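PaxB (Photorhabdus luminescens, PDB 6EK4) is probably one component of a two-component alpha-helical pore-forming toxin of the YaxAB type, likely acting together with a PaxA partner to perforate target membranes. Local coordinates at residues E86-L91 / I324-L329. Numbering follows the deposited sequence.
Sequences EIDTEL and IDQQDL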
loop_
_atom_site.group_PDB
_atom_site.type_symbol
_atom_site.label_atom_id
_atom_site.label_comp_id
_atom_site.label_asym_id
_atom_site.label_seq_id
_atom_site.Cartn_x
_atom_site.Cartn_y
_atom_site.Cartn_z
ATOM N N GLU A 86 -38.252 -39.967 22.437
ATOM C CA GLU A 86 -39.056 -40.742 23.384
ATOM C C GLU A 86 -40.378 -41.213 22.769
ATOM O O GLU A 86 -40.874 -42.287 23.114
ATOM C CB GLU A 86 -39.321 -39.932 24.657
ATOM C CG GLU A 86 -38.072 -39.683 25.492
ATOM C CD GLU A 86 -38.334 -38.849 26.735
ATOM O OE1 GLU A 86 -39.383 -38.172 26.804
ATOM O OE2 GLU A 86 -37.482 -38.866 27.648
ATOM N N ILE A 87 -40.946 -40.411 21.868
ATOM C CA ILE A 87 -42.151 -40.806 21.132
ATOM C C ILE A 87 -41.829 -41.943 20.164
ATOM O O ILE A 87 -42.469 -42.991 20.204
ATOM C CB ILE A 87 -42.783 -39.614 20.370
ATOM C CG1 ILE A 87 -43.587 -38.738 21.337
ATOM C CG2 ILE A 87 -43.699 -40.096 19.246
ATOM C CD1 ILE A 87 -43.915 -37.360 20.800
ATOM N N ASP A 88 -40.830 -41.730 19.310
ATOM C CA ASP A 88 -40.472 -42.696 18.265
ATOM C C ASP A 88 -39.985 -44.039 18.814
ATOM O O ASP A 88 -40.197 -45.075 18.184
ATOM C CB ASP A 88 -39.409 -42.111 17.327
ATOM C CG ASP A 88 -39.926 -40.940 16.501
ATOM O OD1 ASP A 88 -41.159 -40.750 16.415
ATOM O OD2 ASP A 88 -39.091 -40.207 15.929
ATOM N N THR A 89 -39.334 -44.021 19.976
ATOM C CA THR A 89 -38.878 -45.254 20.626
ATOM C C THR A 89 -40.046 -46.031 21.238
ATOM O O THR A 89 -40.062 -47.263 21.203
ATOM C CB THR A 89 -37.832 -44.972 21.724
ATOM O OG1 THR A 89 -38.327 -43.966 22.615
ATOM C CG2 THR A 89 -36.512 -44.510 21.110
ATOM N N GLU A 90 -41.018 -45.306 21.793
ATOM C CA GLU A 90 -42.227 -45.920 22.354
ATOM C C GLU A 90 -43.261 -46.246 21.268
ATOM O O GLU A 90 -44.260 -46.912 21.539
ATOM C CB GLU A 90 -42.854 -45.005 23.411
ATOM C CG GLU A 90 -43.711 -45.734 24.438
ATOM C CD GLU A 90 -44.641 -44.811 25.204
ATOM O OE1 GLU A 90 -45.737 -45.267 25.597
ATOM O OE2 GLU A 90 -44.283 -43.631 25.412
ATOM N N LEU A 91 -43.014 -45.781 20.043
ATOM C CA LEU A 91 -43.904 -46.021 18.907
ATOM C C LEU A 91 -43.451 -47.263 18.127
ATOM O O LEU A 91 -43.365 -47.234 16.897
ATOM C CB LEU A 91 -43.911 -44.783 18.000
ATOM C CG LEU A 91 -45.085 -44.562 17.046
ATOM C CD1 LEU A 91 -46.344 -44.189 17.815
ATOM C CD2 LEU A 91 -44.733 -43.473 16.044
ATOM N N ILE A 324 -38.307 -35.556 8.972
ATOM C CA ILE A 324 -37.531 -34.870 10.005
ATOM C C ILE A 324 -36.699 -35.877 10.798
ATOM O O ILE A 324 -37.248 -36.698 11.533
ATOM C CB ILE A 324 -38.437 -34.082 10.986
ATOM C CG1 ILE A 324 -39.468 -33.226 10.234
ATOM C CG2 ILE A 324 -37.595 -33.213 11.914
ATOM C CD1 ILE A 324 -38.882 -32.281 9.208
ATOM N N ASP A 325 -35.378 -35.810 10.640
ATOM C CA ASP A 325 -34.463 -36.633 11.428
ATOM C C ASP A 325 -33.989 -35.826 12.638
ATOM O O ASP A 325 -32.857 -35.343 12.682
ATOM C CB ASP A 325 -33.287 -37.120 10.572
ATOM C CG ASP A 325 -32.577 -38.325 11.177
ATOM O OD1 ASP A 325 -32.298 -38.315 12.396
ATOM O OD2 ASP A 325 -32.290 -39.284 10.429
ATOM N N GLN A 326 -34.897 -35.675 13.600
ATOM C CA GLN A 326 -34.650 -34.997 14.884
ATOM C C GLN A 326 -33.193 -34.966 15.360
ATOM O O GLN A 326 -32.656 -33.898 15.655
ATOM C CB GLN A 326 -35.522 -35.629 15.983
ATOM C CG GLN A 326 -35.703 -37.139 15.854
ATOM C CD GLN A 326 -36.157 -37.810 17.136
ATOM O OE1 GLN A 326 -36.268 -37.176 18.185
ATOM N NE2 GLN A 326 -36.416 -39.110 17.056
ATOM N N GLN A 327 -32.565 -36.137 15.435
ATOM C CA GLN A 327 -31.233 -36.270 16.027
ATOM C C GLN A 327 -30.113 -35.875 15.061
ATOM O O GLN A 327 -29.003 -35.557 15.494
ATOM C CB GLN A 327 -31.021 -37.701 16.529
ATOM C CG GLN A 327 -29.882 -37.847 17.527
ATOM C CD GLN A 327 -29.953 -39.141 18.322
ATOM O OE1 GLN A 327 -31.037 -39.613 18.676
ATOM N NE2 GLN A 327 -28.792 -39.717 18.615
ATOM N N ASP A 328 -30.402 -35.904 13.761
ATOM C CA ASP A 328 -29.463 -35.423 12.747
ATOM C C ASP A 328 -29.330 -33.904 12.843
ATOM O O ASP A 328 -28.223 -33.369 12.805
ATOM C CB ASP A 328 -29.934 -35.825 11.346
ATOM C CG ASP A 328 -28.863 -35.633 10.287
ATOM O OD1 ASP A 328 -29.158 -34.998 9.252
ATOM O OD2 ASP A 328 -27.728 -36.118 10.485
ATOM N N LEU A 329 -30.469 -33.224 12.975
ATOM C CA LEU A 329 -30.515 -31.769 13.147
ATOM C C LEU A 329 -29.699 -31.298 14.354
ATOM O O LEU A 329 -29.067 -30.243 14.303
ATOM C CB LEU A 329 -31.970 -31.308 13.293
ATOM C CG LEU A 329 -32.241 -29.817 13.509
ATOM C CD1 LEU A 329 -31.602 -28.975 12.414
ATOM C CD2 LEU A 329 -33.739 -29.561 13.576
#
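Asp88 and Gln326 reach for one another from opposite directions and meet across a thin surface contact that buries 69 Å². Asp88 OD2 and Gln326 NE2 come within 3.1 Å, but at a poor angle, with the carboxylate and amide planes 84° apart; this is not a hydrogen bond, and any attraction is probably mainly between charge and dipole. Only these two side chains touch between 86-91 and 324-329; even the nearest CA atoms, those of Asp88 and Gln326, lie 10.2 Å apart. Gln326, extended beyond CG (chi2 161°), covers the larger share of this gap, and the short Asp88 side chain, its CG anti to the carbonyl carbon (chi1 -67°), the rest. On the way Gln326 packs on Leu84 and Thr85, one turn earlier in helix 80-90. The fold is a long, mainly alpha-helical bundle, consistent with an alpha-helical pore-forming toxin; the contact, centred about 57 Å from the chain centre, lies toward one end of the rod, where helix 80-90 ends and helix 326-348 begins. There the N-cap residue Asp325 accepts a weak bond from Asp328 N at 3.4 Å through OD1, while its backbone O takes both Asp328 N and Leu329 N. The close packing lies on the inner side: buried Leu329 fits against Phe81, Leu115 and Leu316, one residue from each of three other helices, and Ile324 rests on Ile112 and Lys116. The Asp88-Gln326 pair is the loose side, both residues partly exposed and neither buried. Through OD1, its other oxygen, the Asp88 carboxylate has a second partner, Arg108, in a long, weak ion pair.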